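Long-range contact in translation initiation factor eIF2 assembly protein (Schizosaccharomyces pombe, PDB 4ZGP), which acts as an ATP-dependent chaperone that binds the gamma subunit of eIF2 and lets it assemble with the alpha and beta subunits: residues Ala104-Trp118 and Asp175-Pro187. Numbering follows the deposited sequence.
With ADP (adenosine-5'-diphosphate), chain C.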
ATOM      1  N   ALA A 104     -16.680  -7.579  -9.235  1.00 34.62           N
ATOM      2  CA  ALA A 104     -15.883  -6.406  -8.881  1.00 36.15           C
ATOM      3  C   ALA A 104     -14.936  -5.987 -10.012  1.00 33.73           C
ATOM      4  O   ALA A 104     -14.815  -4.804 -10.330  1.00 31.49           O
ATOM      5  CB  ALA A 104     -15.109  -6.679  -7.610  1.00 35.81           C
ATOM      6  N   ILE A 105     -14.287  -6.962 -10.643  1.00 33.38           N
ATOM      7  CA  ILE A 105     -13.387  -6.661 -11.746  1.00 28.61           C
ATOM      8  C   ILE A 105     -14.121  -5.993 -12.901  1.00 31.22           C
ATOM      9  O   ILE A 105     -13.665  -4.983 -13.444  1.00 30.17           O
ATOM     10  CB  ILE A 105     -12.679  -7.936 -12.237  1.00 29.07           C
ATOM     11  CG1 ILE A 105     -11.806  -8.502 -11.115  1.00 29.81           C
ATOM     12  CG2 ILE A 105     -11.858  -7.635 -13.501  1.00 29.64           C
ATOM     13  CD1 ILE A 105     -11.052  -9.781 -11.476  1.00 32.35           C
ATOM     14  N   LYS A 106     -15.265  -6.564 -13.281  1.00 35.86           N
ATOM     15  CA  LYS A 106     -16.108  -5.980 -14.325  1.00 33.14           C
ATOM     16  C   LYS A 106     -16.508  -4.540 -13.997  1.00 28.05           C
ATOM     17  O   LYS A 106     -16.405  -3.632 -14.835  1.00 34.22           O
ATOM     18  CB  LYS A 106     -17.369  -6.826 -14.519  1.00 37.30           C
ATOM     19  CG  LYS A 106     -18.390  -6.192 -15.451  1.00 37.83           C
ATOM     20  CD  LYS A 106     -19.727  -6.943 -15.400  1.00 40.32           C
ATOM     21  CE  LYS A 106     -20.179  -7.173 -13.961  1.00 44.45           C
ATOM     22  NZ  LYS A 106     -21.349  -8.098 -13.861  1.00 46.97           N
ATOM     23  N   GLU A 107     -16.963  -4.340 -12.770  1.00 29.12           N
ATOM     24  CA  GLU A 107     -17.358  -3.014 -12.289  1.00 35.07           C
ATOM     25  C   GLU A 107     -16.221  -1.992 -12.275  1.00 37.34           C
ATOM     26  O   GLU A 107     -16.469  -0.785 -12.299  1.00 37.66           O
ATOM     27  CB  GLU A 107     -17.949  -3.140 -10.889  1.00 36.17           C
ATOM     28  CG  GLU A 107     -19.352  -3.729 -10.884  1.00 38.98           C
ATOM     29  CD  GLU A 107     -19.809  -4.146  -9.499  1.00 47.01           C
ATOM     30  OE1 GLU A 107     -20.879  -4.781  -9.395  1.00 52.06           O
ATOM     31  OE2 GLU A 107     -19.092  -3.853  -8.517  1.00 53.68           O
ATOM     32  N   LEU A 108     -14.981  -2.465 -12.238  1.00 31.84           N
ATOM     33  CA  LEU A 108     -13.821  -1.567 -12.218  1.00 30.51           C
ATOM     34  C   LEU A 108     -13.250  -1.388 -13.623  1.00 38.52           C
ATOM     35  O   LEU A 108     -12.216  -0.749 -13.812  1.00 37.64           O
ATOM     36  CB  LEU A 108     -12.751  -2.092 -11.254  1.00 33.26           C
ATOM     37  CG  LEU A 108     -13.164  -2.024  -9.774  1.00 35.73           C
ATOM     38  CD1 LEU A 108     -12.230  -2.826  -8.872  1.00 29.83           C
ATOM     39  CD2 LEU A 108     -13.253  -0.566  -9.280  1.00 33.06           C
ATOM     40  N   GLY A 109     -13.930  -1.953 -14.616  1.00 35.08           N
ATOM     41  CA  GLY A 109     -13.522  -1.759 -15.996  1.00 33.90           C
ATOM     42  C   GLY A 109     -12.730  -2.902 -16.602  1.00 33.29           C
ATOM     43  O   GLY A 109     -12.152  -2.751 -17.682  1.00 38.77           O
ATOM     44  N   GLY A 110     -12.681  -4.037 -15.913  1.00 30.15           N
ATOM     45  CA  GLY A 110     -12.039  -5.221 -16.460  1.00 32.35           C
ATOM     46  C   GLY A 110     -10.595  -5.509 -16.081  1.00 30.95           C
ATOM     47  O   GLY A 110     -10.051  -6.535 -16.474  1.00 27.49           O
ATOM     48  N   ALA A 111      -9.962  -4.626 -15.315  1.00 30.17           N
ATOM     49  CA  ALA A 111      -8.578  -4.865 -14.910  1.00 28.26           C
ATOM     50  C   ALA A 111      -8.328  -4.293 -13.512  1.00 24.71           C
ATOM     51  O   ALA A 111      -8.669  -3.137 -13.251  1.00 26.38           O
ATOM     52  CB  ALA A 111      -7.617  -4.260 -15.916  1.00 29.57           C
ATOM     53  N   VAL A 112      -7.768  -5.120 -12.626  1.00 26.61           N
ATOM     54  CA  VAL A 112      -7.530  -4.707 -11.235  1.00 28.09           C
ATOM     55  C   VAL A 112      -6.151  -5.109 -10.703  1.00 31.22           C
ATOM     56  O   VAL A 112      -5.486  -5.982 -11.257  1.00 25.96           O
ATOM     57  CB  VAL A 112      -8.598  -5.297 -10.274  1.00 25.54           C
ATOM     58  CG1 VAL A 112     -10.010  -4.958 -10.749  1.00 25.84           C
ATOM     59  CG2 VAL A 112      -8.434  -6.807 -10.111  1.00 28.11           C
ATOM     60  N   VAL A 113      -5.736  -4.435  -9.631  1.00 26.55           N
ATOM     61  CA  VAL A 113      -4.593  -4.847  -8.828  1.00 23.01           C
ATOM     62  C   VAL A 113      -5.108  -5.280  -7.457  1.00 24.65           C
ATOM     63  O   VAL A 113      -5.765  -4.502  -6.772  1.00 23.81           O
ATOM     64  CB  VAL A 113      -3.560  -3.700  -8.671  1.00 28.57           C
ATOM     65  CG1 VAL A 113      -2.493  -4.081  -7.654  1.00 26.96           C
ATOM     66  CG2 VAL A 113      -2.908  -3.360 -10.015  1.00 28.17           C
ATOM     67  N   PRO A 114      -4.859  -6.540  -7.068  1.00 25.15           N
ATOM     68  CA  PRO A 114      -5.389  -7.056  -5.804  1.00 26.44           C
ATOM     69  C   PRO A 114      -4.458  -6.802  -4.632  1.00 26.21           C
ATOM     70  O   PRO A 114      -3.252  -6.730  -4.852  1.00 28.42           O
ATOM     71  CB  PRO A 114      -5.491  -8.551  -6.060  1.00 26.72           C
ATOM     72  CG  PRO A 114      -4.274  -8.805  -6.975  1.00 24.04           C
ATOM     73  CD  PRO A 114      -4.189  -7.588  -7.857  1.00 26.96           C
ATOM     74  N   LYS A 115      -4.997  -6.686  -3.423  1.00 24.92           N
ATOM     75  CA  LYS A 115      -4.151  -6.681  -2.209  1.00 22.82           C
ATOM     76  C   LYS A 115      -5.020  -7.140  -1.034  1.00 30.53           C
ATOM     77  O   LYS A 115      -6.241  -7.221  -1.173  1.00 25.68           O
ATOM     78  CB  LYS A 115      -3.538  -5.289  -1.953  1.00 25.50           C
ATOM     79  CG  LYS A 115      -4.557  -4.197  -1.653  1.00 25.25           C
ATOM     80  CD  LYS A 115      -3.912  -2.805  -1.441  1.00 30.33           C
ATOM     81  CE  LYS A 115      -3.265  -2.710  -0.055  1.00 31.40           C
ATOM     82  NZ  LYS A 115      -2.549  -1.404   0.181  1.00 32.25           N
ATOM     83  N   LEU A 116      -4.417  -7.489   0.101  1.00 24.22           N
ATOM     84  CA  LEU A 116      -5.221  -7.699   1.300  1.00 25.28           C
ATOM     85  C   LEU A 116      -5.153  -6.409   2.114  1.00 24.72           C
ATOM     86  O   LEU A 116      -5.032  -5.327   1.536  1.00 25.74           O
ATOM     87  CB  LEU A 116      -4.772  -8.921   2.102  1.00 27.57           C
ATOM     88  CG  LEU A 116      -4.777 -10.262   1.350  1.00 30.53           C
ATOM     89  CD1 LEU A 116      -4.548 -11.414   2.305  1.00 33.73           C
ATOM     90  CD2 LEU A 116      -6.064 -10.481   0.534  1.00 27.87           C
ATOM     91  N   ASN A 117      -5.269  -6.507   3.436  1.00 24.45           N
ATOM     92  CA  ASN A 117      -5.482  -5.301   4.215  1.00 26.82           C
ATOM     93  C   ASN A 117      -4.335  -4.318   4.095  1.00 23.11           C
ATOM     94  O   ASN A 117      -4.566  -3.113   4.133  1.00 21.97           O
ATOM     95  CB  ASN A 117      -5.706  -5.617   5.702  1.00 21.97           C
ATOM     96  CG  ASN A 117      -6.822  -6.650   5.945  1.00 27.59           C
ATOM     97  OD1 ASN A 117      -6.857  -7.714   5.312  1.00 27.62           O
ATOM     98  ND2 ASN A 117      -7.722  -6.343   6.880  1.00 24.08           N
ATOM     99  N   TRP A 118      -3.105  -4.809   3.969  1.00 20.70           N
ATOM    100  CA  TRP A 118      -1.974  -3.866   3.962  1.00 24.93           C
ATOM    101  C   TRP A 118      -1.079  -3.941   2.733  1.00 22.49           C
ATOM    102  O   TRP A 118      -0.678  -2.899   2.220  1.00 22.10           O
ATOM    103  CB  TRP A 118      -1.077  -4.042   5.193  1.00 23.66           C
ATOM    104  CG  TRP A 118      -1.803  -3.892   6.491  1.00 24.79           C
ATOM    105  CD1 TRP A 118      -2.049  -2.728   7.179  1.00 19.67           C
ATOM    106  CD2 TRP A 118      -2.391  -4.943   7.249  1.00 24.94           C
ATOM    107  NE1 TRP A 118      -2.767  -3.005   8.326  1.00 21.08           N
ATOM    108  CE2 TRP A 118      -2.971  -4.360   8.400  1.00 23.03           C
ATOM    109  CE3 TRP A 118      -2.469  -6.334   7.078  1.00 23.23           C
ATOM    110  CZ2 TRP A 118      -3.637  -5.113   9.359  1.00 25.76           C
ATOM    111  CZ3 TRP A 118      -3.122  -7.080   8.033  1.00 25.57           C
ATOM    112  CH2 TRP A 118      -3.701  -6.467   9.164  1.00 26.93           C
ATOM    113  N   ASP A 175     -12.710  -8.020  16.581  1.00 54.00           N
ATOM    114  CA  ASP A 175     -13.408  -7.221  15.567  1.00 58.04           C
ATOM    115  C   ASP A 175     -12.516  -6.866  14.370  1.00 52.09           C
ATOM    116  O   ASP A 175     -12.755  -5.885  13.665  1.00 55.47           O
ATOM    117  CB  ASP A 175     -13.984  -5.943  16.189  1.00 63.26           C
ATOM    118  CG  ASP A 175     -14.843  -6.225  17.419  1.00 76.47           C
ATOM    119  OD1 ASP A 175     -15.189  -7.407  17.652  1.00 76.66           O
ATOM    120  OD2 ASP A 175     -15.175  -5.267  18.151  1.00 76.25           O
ATOM    121  N   PHE A 176     -11.488  -7.673  14.152  1.00 44.44           N
ATOM    122  CA  PHE A 176     -10.653  -7.542  12.964  1.00 42.63           C
ATOM    123  C   PHE A 176     -11.114  -8.561  11.935  1.00 38.65           C
ATOM    124  O   PHE A 176     -11.567  -9.637  12.299  1.00 37.12           O
ATOM    125  CB  PHE A 176      -9.179  -7.759  13.314  1.00 38.24           C
ATOM    126  CG  PHE A 176      -8.303  -8.015  12.122  1.00 32.88           C
ATOM    127  CD1 PHE A 176      -7.787  -6.958  11.381  1.00 31.91           C
ATOM    128  CD2 PHE A 176      -7.977  -9.316  11.750  1.00 38.15           C
ATOM    129  CE1 PHE A 176      -6.969  -7.200  10.281  1.00 29.95           C
ATOM    130  CE2 PHE A 176      -7.169  -9.563  10.648  1.00 36.26           C
ATOM    131  CZ  PHE A 176      -6.661  -8.505   9.916  1.00 30.04           C
ATOM    132  N   SER A 177     -11.021  -8.230  10.655  1.00 35.30           N
ATOM    133  CA  SER A 177     -11.204  -9.251   9.626  1.00 33.09           C
ATOM    134  C   SER A 177     -10.270  -8.987   8.444  1.00 32.63           C
ATOM    135  O   SER A 177      -9.968  -7.835   8.143  1.00 28.63           O
ATOM    136  CB  SER A 177     -12.659  -9.298   9.148  1.00 32.13           C
ATOM    137  OG  SER A 177     -13.013  -8.133   8.422  1.00 32.13           O
ATOM    138  N   PHE A 178      -9.832 -10.046   7.768  1.00 29.48           N
ATOM    139  CA  PHE A 178      -9.093  -9.872   6.529  1.00 28.21           C
ATOM    140  C   PHE A 178     -10.053  -9.396   5.435  1.00 32.25           C
ATOM    141  O   PHE A 178     -11.262  -9.644   5.492  1.00 32.47           O
ATOM    142  CB  PHE A 178      -8.392 -11.175   6.128  1.00 31.27           C
ATOM    143  CG  PHE A 178      -7.253 -11.543   7.025  1.00 33.36           C
ATOM    144  CD1 PHE A 178      -6.054 -10.848   6.960  1.00 34.62           C
ATOM    145  CD2 PHE A 178      -7.374 -12.577   7.935  1.00 31.82           C
ATOM    146  CE1 PHE A 178      -5.000 -11.173   7.788  1.00 36.89           C
ATOM    147  CE2 PHE A 178      -6.314 -12.925   8.762  1.00 37.91           C
ATOM    148  CZ  PHE A 178      -5.123 -12.213   8.693  1.00 39.49           C
ATOM    149  N   GLU A 179      -9.517  -8.685   4.450  1.00 26.66           N
ATOM    150  CA  GLU A 179     -10.332  -8.112   3.391  1.00 27.01           C
ATOM    151  C   GLU A 179      -9.609  -8.322   2.082  1.00 29.92           C
ATOM    152  O   GLU A 179      -8.380  -8.342   2.047  1.00 27.87           O
ATOM    153  CB  GLU A 179     -10.592  -6.620   3.644  1.00 25.53           C
ATOM    154  CG  GLU A 179      -9.295  -5.826   3.770  1.00 26.48           C
ATOM    155  CD  GLU A 179      -9.468  -4.506   4.494  1.00 29.43           C
ATOM    156  OE1 GLU A 179     -10.301  -4.438   5.416  1.00 27.51           O
ATOM    157  OE2 GLU A 179      -8.754  -3.543   4.149  1.00 26.82           O
ATOM    158  N   LEU A 180     -10.377  -8.517   1.018  1.00 30.20           N
ATOM    159  CA  LEU A 180      -9.833  -8.591  -0.315  1.00 30.63           C
ATOM    160  C   LEU A 180     -10.088  -7.274  -1.026  1.00 29.34           C
ATOM    161  O   LEU A 180     -11.233  -6.875  -1.262  1.00 28.81           O
ATOM    162  CB  LEU A 180     -10.452  -9.759  -1.101  1.00 27.19           C
ATOM    163  CG  LEU A 180     -10.067  -9.792  -2.579  1.00 32.55           C
ATOM    164  CD1 LEU A 180      -8.575  -9.888  -2.728  1.00 30.02           C
ATOM    165  CD2 LEU A 180     -10.750 -10.966  -3.280  1.00 36.80           C
ATOM    166  N   VAL A 181      -9.000  -6.605  -1.367  1.00 23.64           N
ATOM    167  CA  VAL A 181      -9.071  -5.331  -2.042  1.00 23.82           C
ATOM    168  C   VAL A 181      -8.787  -5.515  -3.519  1.00 25.50           C
ATOM    169  O   VAL A 181      -7.793  -6.113  -3.894  1.00 26.28           O
ATOM    170  CB  VAL A 181      -8.051  -4.322  -1.440  1.00 24.86           C
ATOM    171  CG1 VAL A 181      -8.117  -3.000  -2.178  1.00 23.98           C
ATOM    172  CG2 VAL A 181      -8.314  -4.139   0.052  1.00 25.54           C
ATOM    173  N   LEU A 182      -9.673  -4.991  -4.349  1.00 25.76           N
ATOM    174  CA  LEU A 182      -9.433  -4.937  -5.777  1.00 27.59           C
ATOM    175  C   LEU A 182      -9.381  -3.473  -6.212  1.00 26.75           C
ATOM    176  O   LEU A 182     -10.394  -2.776  -6.257  1.00 25.98           O
ATOM    177  CB  LEU A 182     -10.537  -5.705  -6.532  1.00 25.37           C
ATOM    178  CG  LEU A 182     -10.650  -7.169  -6.104  1.00 29.18           C
ATOM    179  CD1 LEU A 182     -11.878  -7.824  -6.721  1.00 40.08           C
ATOM    180  CD2 LEU A 182      -9.369  -7.958  -6.465  1.00 31.39           C
ATOM    181  N   LYS A 183      -8.183  -2.994  -6.517  1.00 22.50           N
ATOM    182  CA  LYS A 183      -8.016  -1.639  -7.021  1.00 24.83           C
ATOM    183  C   LYS A 183      -8.140  -1.600  -8.515  1.00 28.26           C
ATOM    184  O   LYS A 183      -7.579  -2.453  -9.184  1.00 27.20           O
ATOM    185  CB  LYS A 183      -6.647  -1.101  -6.608  1.00 26.88           C
ATOM    186  CG  LYS A 183      -6.506  -1.158  -5.089  1.00 28.16           C
ATOM    187  CD  LYS A 183      -5.210  -0.605  -4.631  1.00 32.80           C
ATOM    188  CE  LYS A 183      -4.063  -1.419  -5.160  1.00 27.26           C
ATOM    189  NZ  LYS A 183      -2.851  -0.568  -5.062  1.00 41.47           N
ATOM    190  N   GLU A 184      -8.825  -0.595  -9.052  1.00 25.48           N
ATOM    191  CA  GLU A 184      -8.856  -0.447 -10.503  1.00 27.46           C
ATOM    192  C   GLU A 184      -7.437  -0.283 -11.030  1.00 34.04           C
ATOM    193  O   GLU A 184      -6.689   0.548 -10.540  1.00 27.85           O
ATOM    194  CB  GLU A 184      -9.707   0.740 -10.935  1.00 27.53           C
ATOM    195  CG  GLU A 184      -9.652   0.960 -12.436  1.00 34.83           C
ATOM    196  CD  GLU A 184     -10.791   1.801 -12.951  1.00 43.28           C
ATOM    197  OE1 GLU A 184     -11.718   2.112 -12.167  1.00 39.21           O
ATOM    198  OE2 GLU A 184     -10.750   2.146 -14.150  1.00 43.22           O
ATOM    199  N   TRP A 185      -7.065  -1.097 -12.011  1.00 27.75           N
ATOM    200  CA  TRP A 185      -5.755  -0.993 -12.618  1.00 26.72           C
ATOM    201  C   TRP A 185      -5.675   0.221 -13.520  1.00 33.55           C
ATOM    202  O   TRP A 185      -6.617   0.546 -14.233  1.00 32.97           O
ATOM    203  CB  TRP A 185      -5.416  -2.262 -13.407  1.00 31.75           C
ATOM    204  CG  TRP A 185      -4.107  -2.171 -14.159  1.00 32.23           C
ATOM    205  CD1 TRP A 185      -2.864  -2.511 -13.696  1.00 32.14           C
ATOM    206  CD2 TRP A 185      -3.921  -1.714 -15.499  1.00 35.35           C
ATOM    207  NE1 TRP A 185      -1.917  -2.290 -14.665  1.00 36.07           N
ATOM    208  CE2 TRP A 185      -2.541  -1.797 -15.782  1.00 36.50           C
ATOM    209  CE3 TRP A 185      -4.786  -1.226 -16.485  1.00 35.17           C
ATOM    210  CZ2 TRP A 185      -2.009  -1.420 -17.010  1.00 43.39           C
ATOM    211  CZ3 TRP A 185      -4.255  -0.856 -17.709  1.00 40.97           C
ATOM    212  CH2 TRP A 185      -2.881  -0.952 -17.960  1.00 41.25           C
ATOM    213  N   PHE A 186      -4.542   0.906 -13.482  1.00 30.37           N
ATOM    214  CA  PHE A 186      -4.269   1.925 -14.467  1.00 32.72           C
ATOM    215  C   PHE A 186      -2.771   1.922 -14.738  1.00 38.47           C
ATOM    216  O   PHE A 186      -1.968   1.610 -13.859  1.00 32.44           O
ATOM    217  CB  PHE A 186      -4.755   3.293 -13.995  1.00 41.63           C
ATOM    218  CG  PHE A 186      -4.223   3.686 -12.663  1.00 37.58           C
ATOM    219  CD1 PHE A 186      -4.818   3.218 -11.491  1.00 36.92           C
ATOM    220  CD2 PHE A 186      -3.107   4.508 -12.570  1.00 41.42           C
ATOM    221  CE1 PHE A 186      -4.312   3.578 -10.245  1.00 34.56           C
ATOM    222  CE2 PHE A 186      -2.603   4.872 -11.326  1.00 39.51           C
ATOM    223  CZ  PHE A 186      -3.209   4.400 -10.168  1.00 39.96           C
ATOM    224  N   PRO A 187      -2.387   2.219 -15.972  1.00 35.23           N
ATOM    225  CA  PRO A 187      -0.947   2.287 -16.203  1.00 35.67           C
ATOM    226  C   PRO A 187      -0.383   3.486 -15.442  1.00 33.48           C
ATOM    227  O   PRO A 187      -0.925   4.579 -15.559  1.00 42.79           O
ATOM    228  CB  PRO A 187      -0.848   2.461 -17.720  1.00 43.20           C
ATOM    229  CG  PRO A 187      -2.133   3.169 -18.092  1.00 46.22           C
ATOM    230  CD  PRO A 187      -3.177   2.627 -17.148  1.00 40.96           C
TER
HETATM  231  PB  ADP C 301       2.816  -0.979  -1.203  0.69 45.51           P
HETATM  232  O1B ADP C 301       2.496   0.296  -0.438  0.69 40.65           O
HETATM  233  O2B ADP C 301       2.569  -2.250  -0.411  0.69 37.78           O
HETATM  234  O3B ADP C 301       4.135  -0.855  -1.938  0.69 37.41           O
HETATM  235  PA  ADP C 301       1.068   0.028  -3.283  0.69 35.58           P
HETATM  236  O1A ADP C 301       1.633   1.349  -2.822  0.69 42.32           O
HETATM  237  O2A ADP C 301      -0.426  -0.233  -3.382  0.69 36.30           O
HETATM  238  O3A ADP C 301       1.682  -1.146  -2.356  0.69 44.21           O
HETATM  239  O5' ADP C 301       1.700  -0.255  -4.731  0.69 44.51           O
HETATM  240  C5' ADP C 301       2.777  -1.170  -4.938  0.69 38.19           C
HETATM  241  C4' ADP C 301       3.218  -0.930  -6.371  0.69 41.03           C
HETATM  242  O4' ADP C 301       2.260  -1.505  -7.262  0.69 37.77           O
HETATM  243  C3' ADP C 301       3.250   0.559  -6.676  0.69 38.87           C
HETATM  244  O3' ADP C 301       4.586   1.070  -6.614  0.69 41.30           O
HETATM  245  C2' ADP C 301       2.670   0.692  -8.068  0.69 41.25           C
HETATM  246  O2' ADP C 301       3.704   0.834  -9.046  0.69 45.64           O
HETATM  247  C1' ADP C 301       1.927  -0.604  -8.323  0.69 36.94           C
HETATM  248  N9  ADP C 301       0.475  -0.304  -8.263  0.69 36.80           N
HETATM  249  C8  ADP C 301      -0.237  -0.120  -7.129  0.69 36.24           C
HETATM  250  N7  ADP C 301      -1.542   0.140  -7.414  0.69 39.00           N
HETATM  251  C5  ADP C 301      -1.677   0.124  -8.760  0.69 34.50           C
HETATM  252  C6  ADP C 301      -2.792   0.313  -9.718  0.69 34.40           C
HETATM  253  N6  ADP C 301      -4.040   0.579  -9.252  0.69 32.35           N
HETATM  254  N1  ADP C 301      -2.518   0.212 -11.046  0.69 28.14           N
HETATM  255  C2  ADP C 301      -1.268  -0.064 -11.479  0.69 35.16           C
HETATM  256  N3  ADP C 301      -0.208  -0.249 -10.665  0.69 37.18           N
HETATM  257  C4  ADP C 301      -0.346  -0.171  -9.315  0.69 39.63           C
HETATM  258  O   HOH W   1      -2.697   0.397  -1.777  1.00 27.28           O
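Val113 and Lys183 pair in both directions through their backbones, as do Lys115 and Val181, so that strands 112-115 and 180-184 run antiparallel (153° between their directions) in the small three-stranded sheet of this ATP-grasp protein, whose third strand, 48-51, lies beyond 180-184. Trp185 N adds a bond to Ala111 O just past the strand. On the face carrying Pro114 and Leu182, the branched leucine suits a greasy seam: its CD1 meets Ala104 CB of helix 95-107 at 3.5 Å, while its CD2 touches both Val112 CG2 and Pro114 CB; helix 138-146 packs against Val112 and Pro114.

Beyond the strands, Asn117 supplies an acceptor and a donor from one amide: OD1 takes Glu179 N, and ND2 gives a hydrogen to Ser177 O, nearly in the amide plane. The Glu179 carboxylate stacks on this amide, planes 12° apart, and is itself held by Lys52 and Ser35. A leucine at Asn117 would probably leave Glu179 N and Ser177 O without these partners and take away the flat amide on which the Glu179 carboxylate stacks.

The face carrying Val113, Lys115 and Lys183 looks onto the nucleotide, with Phe34 packing beside the lysines. Val113 CG2, compact and apolar, touches adenine C6 at 3.7 Å. At the strand end Glu184 O accepts from ADP N6, and Phe186 N donates to ADP N1. Long side chains ending in a positive charge suit the phosphate side: Lys115 forms a salt bridge with Asp258, and one water links Lys115 NZ to ADP O2A. Lys183, bent at chi3 (-63°), brings NZ to ADP N7 at 2.8 Å and to O2A at 3.0 Å.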